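Local coordinates for mevalonate 3-kinase (Thermoplasma acidophilum, PDB 4RKS), which phosphorylates the 3-hydroxyl of (R)-mevalonate with ATP, a step of the alternative mevalonate pathway to isoprenoids in extreme acidophiles, at residues H226-Y237 against I246-E256; T48-A57 against G168-A179. One frame throughout, in Å; residues are numbered along the deposited sequence.

Interaction 1: residues H226-Y237 against I246-E256; sequences HADEHAHMIKEY and IFDLAQEDTEE
L249 holds CG anti to its backbone N (chi1 -176°), which carries both methyls in among the side chains of helix 226-237, while H230 swings its imidazole to the side opposite the carbonyl carbon (chi1 -75°) and sends it toward helix 246-256. The two helices form an antiparallel helical hairpin of the C-terminal domain, with segment axes 10.1 Å apart at 169°. L249 is the knob, seated in a hole made by H230, M233, I234 and Y237. A branched leucine suits this place because its methyls diverge: CD1 lies 3.6 Å from M233 CB and also meets the edge of the Y237 ring, whereas CD2 lies 3.7 Å from H230 CB and faces I234 CD1. Near the turn I246 continues the apolar seam; its CG1 is 3.6 Å from Y237 CB and also packs on I234 CG2, the beta-branched side chains crossing at about a right angle.

Toward the other end the seam becomes polar. H230 ND1 donates to D253 OD1 at 2.8 Å, nearly in the imidazole plane and on the anti lone pair, with ring and carboxylate steeply turned. R223 forms a salt bridge to the same oxygen, and D253 OD2 accepts from L37 N, so the buried carboxylate is held from several directions. L37 lines the mevalonate pocket; D253, whose side chain is about 7 Å from bound mevalonate at nearest atoms, is placed as a second-shell residue and probably helps position L37. One turn earlier in its helix than H230, H226 ND1 donates to E256 OE2 at 3.1 Å, approaching from above the carboxylate plane.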
loop_
_atom_site.group_PDB
_atom_site.type_symbol
_atom_site.label_atom_id
_atom_site.label_comp_id
_atom_site.label_asym_id
_atom_site.label_seq_id
_atom_site.Cartn_x
_atom_site.Cartn_y
_atom_site.Cartn_z
ATOM N N HIS A 226 15.784 -10.673 8.105
ATOM C CA HIS A 226 16.324 -9.945 6.951
ATOM C C HIS A 226 15.470 -8.725 6.633
ATOM O O HIS A 226 15.979 -7.677 6.214
ATOM C CB HIS A 226 16.395 -10.847 5.712
ATOM C CG HIS A 226 17.437 -11.923 5.790
ATOM N ND1 HIS A 226 17.384 -13.068 5.020
ATOM C CD2 HIS A 226 18.561 -12.027 6.540
ATOM C CE1 HIS A 226 18.427 -13.831 5.296
ATOM N NE2 HIS A 226 19.157 -13.222 6.214
ATOM N N ALA A 227 14.160 -8.874 6.814
ATOM C CA ALA A 227 13.235 -7.783 6.558
ATOM C C ALA A 227 13.556 -6.626 7.493
ATOM O O ALA A 227 13.677 -5.489 7.045
ATOM C CB ALA A 227 11.799 -8.237 6.733
ATOM N N ASP A 228 13.712 -6.929 8.782
ATOM C CA ASP A 228 13.977 -5.907 9.791
ATOM C C ASP A 228 15.314 -5.229 9.507
ATOM O O ASP A 228 15.444 -4.014 9.642
ATOM C CB ASP A 228 13.966 -6.510 11.206
ATOM C CG ASP A 228 13.863 -5.452 12.293
ATOM O OD1 ASP A 228 12.750 -4.911 12.509
ATOM O OD2 ASP A 228 14.898 -5.161 12.931
ATOM N N GLU A 229 16.303 -6.012 9.095
ATOM C CA GLU A 229 17.616 -5.452 8.749
ATOM C C GLU A 229 17.551 -4.471 7.589
ATOM O O GLU A 229 18.196 -3.425 7.619
ATOM C CB GLU A 229 18.610 -6.572 8.404
ATOM C CG GLU A 229 18.976 -7.429 9.617
ATOM C CD GLU A 229 19.723 -8.697 9.249
ATOM O OE1 GLU A 229 20.183 -8.812 8.094
ATOM O OE2 GLU A 229 19.840 -9.584 10.120
ATOM N N HIS A 230 16.798 -4.828 6.554
ATOM C CA HIS A 230 16.670 -3.963 5.393
ATOM C C HIS A 230 16.004 -2.648 5.762
ATOM O O HIS A 230 16.401 -1.596 5.273
ATOM C CB HIS A 230 15.886 -4.668 4.286
ATOM C CG HIS A 230 16.672 -5.726 3.576
ATOM N ND1 HIS A 230 16.116 -6.553 2.622
ATOM C CD2 HIS A 230 17.970 -6.095 3.685
ATOM C CE1 HIS A 230 17.041 -7.384 2.171
ATOM N NE2 HIS A 230 18.174 -7.129 2.802
ATOM N N ALA A 231 14.991 -2.702 6.628
ATOM C CA ALA A 231 14.331 -1.469 7.065
ATOM C C ALA A 231 15.311 -0.544 7.808
ATOM O O ALA A 231 15.281 0.673 7.612
ATOM C CB ALA A 231 13.117 -1.781 7.936
ATOM N N HIS A 232 16.186 -1.110 8.642
ATOM C CA HIS A 232 17.218 -0.295 9.283
ATOM C C HIS A 232 18.152 0.311 8.235
ATOM O O HIS A 232 18.544 1.467 8.347
ATOM C CB HIS A 232 18.021 -1.110 10.311
ATOM C CG HIS A 232 17.384 -1.161 11.668
ATOM N ND1 HIS A 232 16.980 -2.339 12.265
ATOM C CD2 HIS A 232 17.071 -0.173 12.542
ATOM C CE1 HIS A 232 16.454 -2.074 13.449
ATOM N NE2 HIS A 232 16.499 -0.768 13.643
ATOM N N MET A 233 18.482 -0.459 7.201
ATOM C CA MET A 233 19.321 0.058 6.138
ATOM C C MET A 233 18.627 1.199 5.406
ATOM O O MET A 233 19.269 2.155 5.001
ATOM C CB MET A 233 19.714 -1.061 5.175
ATOM C CG MET A 233 20.597 -2.117 5.827
ATOM S SD MET A 233 20.975 -3.517 4.751
ATOM C CE MET A 233 21.861 -2.698 3.428
ATOM N N ILE A 234 17.309 1.118 5.270
ATOM C CA ILE A 234 16.561 2.197 4.625
ATOM C C ILE A 234 16.539 3.454 5.501
ATOM O O ILE A 234 16.752 4.555 4.998
ATOM C CB ILE A 234 15.137 1.746 4.277
ATOM C CG1 ILE A 234 15.205 0.751 3.112
ATOM C CG2 ILE A 234 14.235 2.948 3.908
ATOM C CD1 ILE A 234 13.920 0.059 2.833
ATOM N N LYS A 235 16.331 3.286 6.810
ATOM C CA LYS A 235 16.329 4.431 7.723
ATOM C C LYS A 235 17.677 5.160 7.678
ATOM O O LYS A 235 17.728 6.384 7.763
ATOM C CB LYS A 235 15.997 3.999 9.161
ATOM C CG LYS A 235 15.600 5.173 10.087
ATOM C CD LYS A 235 14.929 4.713 11.396
ATOM C CE LYS A 235 14.656 5.912 12.315
ATOM N NZ LYS A 235 13.843 5.552 13.505
ATOM N N GLU A 236 18.758 4.402 7.514
ATOM C CA GLU A 236 20.101 4.967 7.360
ATOM C C GLU A 236 20.304 5.708 6.038
ATOM O O GLU A 236 20.858 6.812 6.007
ATOM C CB GLU A 236 21.145 3.859 7.473
ATOM C CG GLU A 236 21.188 3.180 8.836
ATOM C CD GLU A 236 21.662 4.112 9.941
ATOM O OE1 GLU A 236 22.639 4.866 9.719
ATOM O OE2 GLU A 236 21.046 4.095 11.028
ATOM N N TYR A 237 19.888 5.094 4.936
ATOM C CA TYR A 237 19.965 5.769 3.641
ATOM C C TYR A 237 19.226 7.107 3.676
ATOM O O TYR A 237 19.632 8.076 3.030
ATOM C CB TYR A 237 19.377 4.891 2.536
ATOM C CG TYR A 237 20.260 3.758 2.086
ATOM C CD1 TYR A 237 21.613 3.957 1.839
ATOM C CD2 TYR A 237 19.737 2.482 1.885
ATOM C CE1 TYR A 237 22.428 2.908 1.413
ATOM C CE2 TYR A 237 20.545 1.426 1.461
ATOM C CZ TYR A 237 21.886 1.648 1.226
ATOM O OH TYR A 237 22.689 0.606 0.807
ATOM N N ILE A 246 18.013 3.202 -1.550
ATOM C CA ILE A 246 16.750 2.672 -1.070
ATOM C C ILE A 246 16.111 1.792 -2.146
ATOM O O ILE A 246 15.660 0.683 -1.850
ATOM C CB ILE A 246 15.808 3.826 -0.628
ATOM C CG1 ILE A 246 16.313 4.418 0.697
ATOM C CG2 ILE A 246 14.379 3.346 -0.436
ATOM C CD1 ILE A 246 15.724 5.811 1.017
ATOM N N PHE A 247 16.115 2.251 -3.397
ATOM C CA PHE A 247 15.445 1.484 -4.450
ATOM C C PHE A 247 16.272 0.279 -4.883
ATOM O O PHE A 247 15.711 -0.796 -5.118
ATOM C CB PHE A 247 15.122 2.357 -5.656
ATOM C CG PHE A 247 13.871 3.191 -5.486
ATOM C CD1 PHE A 247 12.641 2.583 -5.301
ATOM C CD2 PHE A 247 13.926 4.581 -5.543
ATOM C CE1 PHE A 247 11.490 3.340 -5.159
ATOM C CE2 PHE A 247 12.761 5.351 -5.399
ATOM C CZ PHE A 247 11.552 4.722 -5.209
ATOM N N ASP A 248 17.593 0.439 -4.958
ATOM C CA ASP A 248 18.488 -0.710 -5.146
ATOM C C ASP A 248 18.191 -1.823 -4.141
ATOM O O ASP A 248 18.138 -2.997 -4.499
ATOM C CB ASP A 248 19.954 -0.313 -4.991
ATOM C CG ASP A 248 20.477 0.512 -6.145
ATOM O OD1 ASP A 248 19.800 0.617 -7.191
ATOM O OD2 ASP A 248 21.592 1.055 -5.997
ATOM N N LEU A 249 18.020 -1.448 -2.873
ATOM C CA LEU A 249 17.733 -2.422 -1.824
ATOM C C LEU A 249 16.338 -3.043 -1.993
ATOM O O LEU A 249 16.163 -4.239 -1.770
ATOM C CB LEU A 249 17.870 -1.772 -0.447
ATOM C CG LEU A 249 17.709 -2.613 0.825
ATOM C CD1 LEU A 249 18.434 -1.962 1.972
ATOM C CD2 LEU A 249 16.239 -2.734 1.207
ATOM N N ALA A 250 15.361 -2.228 -2.379
ATOM C CA ALA A 250 14.019 -2.712 -2.661
ATOM C C ALA A 250 14.047 -3.807 -3.730
ATOM O O ALA A 250 13.309 -4.781 -3.629
ATOM C CB ALA A 250 13.125 -1.578 -3.099
ATOM N N GLN A 251 14.897 -3.646 -4.744
ATOM C CA GLN A 251 15.031 -4.665 -5.785
ATOM C C GLN A 251 15.649 -5.948 -5.222
ATOM O O GLN A 251 15.222 -7.045 -5.571
ATOM C CB GLN A 251 15.870 -4.153 -6.969
ATOM C CG GLN A 251 16.151 -5.241 -8.009
ATOM C CD GLN A 251 16.785 -4.711 -9.288
ATOM O OE1 GLN A 251 16.369 -3.686 -9.830
ATOM N NE2 GLN A 251 17.785 -5.425 -9.783
ATOM N N GLU A 252 16.644 -5.816 -4.350
ATOM C CA GLU A 252 17.243 -6.993 -3.711
ATOM C C GLU A 252 16.240 -7.685 -2.792
ATOM O O GLU A 252 16.166 -8.910 -2.763
ATOM C CB GLU A 252 18.494 -6.615 -2.923
ATOM C CG GLU A 252 19.604 -6.057 -3.793
ATOM C CD GLU A 252 20.901 -5.857 -3.033
ATOM O OE1 GLU A 252 21.373 -6.825 -2.397
ATOM O OE2 GLU A 252 21.447 -4.731 -3.075
ATOM N N ASP A 253 15.468 -6.893 -2.052
ATOM C CA ASP A 253 14.393 -7.432 -1.222
ATOM C C ASP A 253 13.359 -8.161 -2.071
ATOM O O ASP A 253 12.910 -9.245 -1.714
ATOM C CB ASP A 253 13.710 -6.325 -0.418
ATOM C CG ASP A 253 12.895 -6.872 0.750
ATOM O OD1 ASP A 253 13.514 -7.200 1.785
ATOM O OD2 ASP A 253 11.649 -6.980 0.630
ATOM N N THR A 254 12.989 -7.552 -3.196
ATOM C CA THR A 254 12.036 -8.137 -4.140
ATOM C C THR A 254 12.511 -9.519 -4.603
ATOM O O THR A 254 11.730 -10.469 -4.655
ATOM C CB THR A 254 11.824 -7.218 -5.376
ATOM O OG1 THR A 254 11.038 -6.081 -5.006
ATOM C CG2 THR A 254 11.117 -7.951 -6.496
ATOM N N GLU A 255 13.790 -9.635 -4.925
ATOM C CA GLU A 255 14.325 -10.895 -5.438
ATOM C C GLU A 255 14.361 -12.002 -4.364
ATOM O O GLU A 255 14.021 -13.154 -4.638
ATOM C CB GLU A 255 15.715 -10.647 -6.049
ATOM C CG GLU A 255 15.619 -9.720 -7.284
ATOM C CD GLU A 255 16.962 -9.253 -7.854
ATOM O OE1 GLU A 255 17.962 -9.175 -7.108
ATOM O OE2 GLU A 255 17.005 -8.939 -9.065
ATOM N N GLU A 256 14.768 -11.656 -3.150
ATOM C CA GLU A 256 14.713 -12.593 -2.020
ATOM C C GLU A 256 13.282 -13.063 -1.725
ATOM O O GLU A 256 13.018 -14.252 -1.550
ATOM C CB GLU A 256 15.304 -11.939 -0.775
ATOM C CG GLU A 256 15.098 -12.733 0.508
ATOM C CD GLU A 256 15.650 -12.013 1.724
ATOM O OE1 GLU A 256 16.484 -11.099 1.552
ATOM O OE2 GLU A 256 15.249 -12.357 2.851
#

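Interaction 2: residues T48-A57 against G168-A179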
loop_
_atom_site.group_PDB
_atom_site.type_symbol
_atom_site.label_atom_id
_atom_site.label_comp_id
_atom_site.label_asym_id
_atom_site.label_seq_id
_atom_site.Cartn_x
_atom_site.Cartn_y
_atom_site.Cartn_z
ATOM N N THR A 48 -2.414 -8.174 12.107
ATOM C CA THR A 48 -1.086 -7.646 12.433
ATOM C C THR A 48 0.026 -8.303 11.589
ATOM O O THR A 48 0.096 -9.523 11.505
ATOM C CB THR A 48 -0.776 -7.845 13.929
ATOM O OG1 THR A 48 -1.847 -7.297 14.701
ATOM C CG2 THR A 48 0.537 -7.161 14.332
ATOM N N PRO A 49 0.890 -7.488 10.953
ATOM C CA PRO A 49 2.028 -8.008 10.176
ATOM C C PRO A 49 2.968 -8.873 11.028
ATOM O O PRO A 49 3.326 -8.456 12.127
ATOM C CB PRO A 49 2.753 -6.738 9.718
ATOM C CG PRO A 49 1.709 -5.680 9.734
ATOM C CD PRO A 49 0.806 -6.017 10.887
ATOM N N LEU A 50 3.366 -10.040 10.532
ATOM C CA LEU A 50 4.254 -10.910 11.308
ATOM C C LEU A 50 5.654 -10.333 11.459
ATOM O O LEU A 50 6.386 -10.696 12.377
ATOM C CB LEU A 50 4.340 -12.294 10.672
ATOM C CG LEU A 50 3.222 -13.254 11.063
ATOM C CD1 LEU A 50 3.418 -14.601 10.396
ATOM C CD2 LEU A 50 3.146 -13.407 12.580
ATOM N N HIS A 51 6.037 -9.433 10.557
ATOM C CA HIS A 51 7.386 -8.894 10.602
ATOM C C HIS A 51 7.453 -7.474 10.052
ATOM O O HIS A 51 6.464 -6.956 9.524
ATOM C CB HIS A 51 8.348 -9.813 9.836
ATOM C CG HIS A 51 8.144 -9.823 8.348
ATOM N ND1 HIS A 51 8.582 -8.804 7.527
ATOM C CD2 HIS A 51 7.582 -10.749 7.529
ATOM C CE1 HIS A 51 8.292 -9.094 6.269
ATOM N NE2 HIS A 51 7.679 -10.266 6.243
ATOM N N THR A 52 8.619 -6.849 10.183
ATOM C CA THR A 52 8.806 -5.453 9.759
ATOM C C THR A 52 8.779 -5.296 8.229
ATOM O O THR A 52 9.333 -6.121 7.513
ATOM C CB THR A 52 10.134 -4.899 10.311
ATOM O OG1 THR A 52 10.065 -4.860 11.742
ATOM C CG2 THR A 52 10.432 -3.499 9.777
ATOM N N SER A 53 8.111 -4.255 7.740
ATOM C CA SER A 53 8.049 -3.985 6.303
ATOM C C SER A 53 8.204 -2.493 6.056
ATOM O O SER A 53 8.237 -1.713 6.999
ATOM C CB SER A 53 6.735 -4.494 5.704
ATOM O OG SER A 53 5.617 -3.968 6.403
ATOM N N ALA A 54 8.311 -2.107 4.786
ATOM C CA ALA A 54 8.396 -0.699 4.408
ATOM C C ALA A 54 7.653 -0.448 3.089
ATOM O O ALA A 54 7.457 -1.360 2.287
ATOM C CB ALA A 54 9.875 -0.254 4.291
ATOM N N GLY A 55 7.228 0.787 2.863
ATOM C CA GLY A 55 6.502 1.071 1.642
ATOM C C GLY A 55 6.425 2.536 1.269
ATOM O O GLY A 55 6.823 3.411 2.042
ATOM N N ILE A 56 5.896 2.792 0.075
ATOM C CA ILE A 56 5.646 4.155 -0.411
ATOM C C ILE A 56 4.193 4.291 -0.842
ATOM O O ILE A 56 3.606 3.322 -1.324
ATOM C CB ILE A 56 6.510 4.509 -1.642
ATOM C CG1 ILE A 56 6.496 3.332 -2.619
ATOM C CG2 ILE A 56 7.904 4.908 -1.252
ATOM C CD1 ILE A 56 7.243 3.591 -3.923
ATOM N N ALA A 57 3.618 5.480 -0.688
ATOM C CA ALA A 57 2.346 5.798 -1.334
ATOM C C ALA A 57 2.625 6.404 -2.712
ATOM O O ALA A 57 3.582 7.158 -2.874
ATOM C CB ALA A 57 1.527 6.748 -0.489
ATOM N N GLY A 168 4.290 9.203 1.817
ATOM C CA GLY A 168 5.719 9.137 1.559
ATOM C C GLY A 168 6.318 7.751 1.730
ATOM O O GLY A 168 5.687 6.729 1.421
ATOM N N LEU A 169 7.559 7.710 2.202
ATOM C CA LEU A 169 8.212 6.450 2.517
ATOM C C LEU A 169 8.029 6.177 3.996
ATOM O O LEU A 169 8.326 7.035 4.817
ATOM C CB LEU A 169 9.701 6.491 2.181
ATOM C CG LEU A 169 10.569 5.323 2.637
ATOM C CD1 LEU A 169 10.139 4.043 1.934
ATOM C CD2 LEU A 169 12.066 5.630 2.379
ATOM N N THR A 170 7.530 4.988 4.320
ATOM C CA THR A 170 7.317 4.609 5.706
ATOM C C THR A 170 7.969 3.273 5.993
ATOM O O THR A 170 8.270 2.497 5.071
ATOM C CB THR A 170 5.819 4.500 6.052
ATOM O OG1 THR A 170 5.200 3.566 5.160
ATOM C CG2 THR A 170 5.132 5.876 5.966
ATOM N N ILE A 171 8.212 3.035 7.277
ATOM C CA ILE A 171 8.570 1.731 7.783
ATOM C C ILE A 171 7.518 1.341 8.807
ATOM O O ILE A 171 7.130 2.154 9.640
ATOM C CB ILE A 171 9.970 1.714 8.438
ATOM C CG1 ILE A 171 11.071 1.830 7.388
ATOM C CG2 ILE A 171 10.160 0.452 9.286
ATOM C CD1 ILE A 171 12.411 2.099 7.991
ATOM N N THR A 172 7.032 0.109 8.737
ATOM C CA THR A 172 6.122 -0.370 9.758
ATOM C C THR A 172 6.826 -1.472 10.525
ATOM O O THR A 172 6.946 -2.596 10.030
ATOM C CB THR A 172 4.811 -0.866 9.167
ATOM O OG1 THR A 172 4.164 0.227 8.513
ATOM C CG2 THR A 172 3.883 -1.415 10.271
ATOM N N TRP A 173 7.351 -1.110 11.697
ATOM C CA TRP A 173 8.029 -2.048 12.606
ATOM C C TRP A 173 7.009 -3.003 13.195
ATOM O O TRP A 173 5.909 -2.588 13.520
ATOM C CB TRP A 173 8.750 -1.301 13.745
ATOM C CG TRP A 173 9.668 -0.200 13.269
ATOM C CD1 TRP A 173 9.385 1.139 13.203
ATOM C CD2 TRP A 173 10.998 -0.351 12.760
ATOM N NE1 TRP A 173 10.462 1.827 12.709
ATOM C CE2 TRP A 173 11.461 0.938 12.415
ATOM C CE3 TRP A 173 11.839 -1.450 12.555
ATOM C CZ2 TRP A 173 12.733 1.158 11.888
ATOM C CZ3 TRP A 173 13.100 -1.233 12.033
ATOM C CH2 TRP A 173 13.535 0.065 11.699
ATOM N N SER A 174 7.368 -4.269 13.355
ATOM C CA SER A 174 6.422 -5.243 13.900
ATOM C C SER A 174 7.123 -6.494 14.402
ATOM O O SER A 174 8.053 -7.002 13.766
ATOM C CB SER A 174 5.370 -5.633 12.856
ATOM O OG SER A 174 4.442 -6.565 13.398
ATOM N N ASP A 175 6.669 -6.981 15.554
ATOM C CA ASP A 175 7.168 -8.222 16.124
ATOM C C ASP A 175 6.083 -9.295 16.086
ATOM O O ASP A 175 6.203 -10.345 16.709
ATOM C CB ASP A 175 7.664 -7.995 17.564
ATOM C CG ASP A 175 6.580 -7.444 18.497
ATOM O OD1 ASP A 175 5.384 -7.395 18.120
ATOM O OD2 ASP A 175 6.934 -7.049 19.631
ATOM N N GLY A 176 5.010 -9.012 15.361
ATOM C CA GLY A 176 3.899 -9.941 15.269
ATOM C C GLY A 176 2.807 -9.712 16.302
ATOM O O GLY A 176 1.734 -10.309 16.212
ATOM N N PHE A 177 3.079 -8.853 17.283
ATOM C CA PHE A 177 2.107 -8.551 18.334
ATOM C C PHE A 177 1.752 -7.077 18.336
ATOM O O PHE A 177 0.591 -6.707 18.470
ATOM C CB PHE A 177 2.651 -8.939 19.712
ATOM C CG PHE A 177 3.122 -10.359 19.803
ATOM C CD1 PHE A 177 2.210 -11.396 19.973
ATOM C CD2 PHE A 177 4.474 -10.661 19.725
ATOM C CE1 PHE A 177 2.638 -12.706 20.055
ATOM C CE2 PHE A 177 4.914 -11.975 19.805
ATOM C CZ PHE A 177 3.993 -12.999 19.973
ATOM N N HIS A 178 2.777 -6.242 18.209
ATOM C CA HIS A 178 2.621 -4.803 18.155
ATOM C C HIS A 178 3.304 -4.264 16.911
ATOM O O HIS A 178 4.427 -4.651 16.602
ATOM C CB HIS A 178 3.194 -4.157 19.416
ATOM C CG HIS A 178 2.541 -4.641 20.676
ATOM N ND1 HIS A 178 3.101 -5.609 21.483
ATOM C CD2 HIS A 178 1.356 -4.316 21.248
ATOM C CE1 HIS A 178 2.298 -5.846 22.506
ATOM N NE2 HIS A 178 1.232 -5.076 22.386
ATOM N N ALA A 179 2.614 -3.378 16.198
ATOM C CA ALA A 179 3.159 -2.783 14.978
ATOM C C ALA A 179 3.048 -1.264 15.035
ATOM O O ALA A 179 2.079 -0.698 15.585
ATOM C CB ALA A 179 2.452 -3.331 13.739
HETATM O O HOH W 1 5.205 -4.568 9.022
#
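T52 meets S174 and W173 just before its strand begins, and its short side chain does three jobs. CB sits near T172 O. From there OG1 accepts the backbone N-H of S174 at 3.2 Å and also hydrogen-bonds D228 OD1 of helix 220-238. CG2, placed anti to the backbone N (chi1 -65° for OG1), lies 3.7 Å from W173 CE3 and 4.0 Å from I171 CG2. A threonine fits here because one branch is polar and the other apolar. The I171 CG2 methyl in turn lies over the centre of the W173 ring.

Beyond T52, strands 53-57 and 169-174 pair antiparallel in the N-terminal domain of this GHMP kinase. S53 with T172 and G55 with T170 are hydrogen-bonded pairs; T172 N reaches S53 O at 2.8 Å and T170 N reaches G55 O at 2.9 Å. The non-hydrogen-bonded pairs put A54, I56, L169 and I171 on one apolar face. On the other, G55 brings bare backbone close to R163, and S53 comes within about 5 Å of mevalonate, counted between nearest atoms.

Where the strands part, water 1 takes over: it donates to H51 O and to T172 O, at 2.8 Å for the latter, and accepts from S53 OG. S174 OG donates to P49 O at an unusually short 2.5 Å and accepts from G176 N in an ST turn. Donors and acceptors beyond the regular pairing are thus matched by hydroxyls and one water: T52 and S174 satisfy backbone groups directly, S53 through the water.

How the interactions relate
From the N terminus, 48-57 comes first and waits some 110 residues for its partner; interaction 2 closes that long loop, which carries the ATP-binding residues Y115-N119 and S124-S127 and the substrate-binding E159 and R163. Only afterwards does the chain enter helix 220-238, and interaction 1 closes a helical hairpin whose turn is residues 239-242. The two contacts are therefore in series, neither nested nor crossed. In space they meet: helix 220-238 packs on the face of strand 169-174 that carries I171, with A231 O 3.2 Å from I171 CD1, A227 against H51, and the rings of H232 and W173 touching. Helix hairpin and strand pair thus join the C-terminal and N-terminal domains beside the mevalonate pocket.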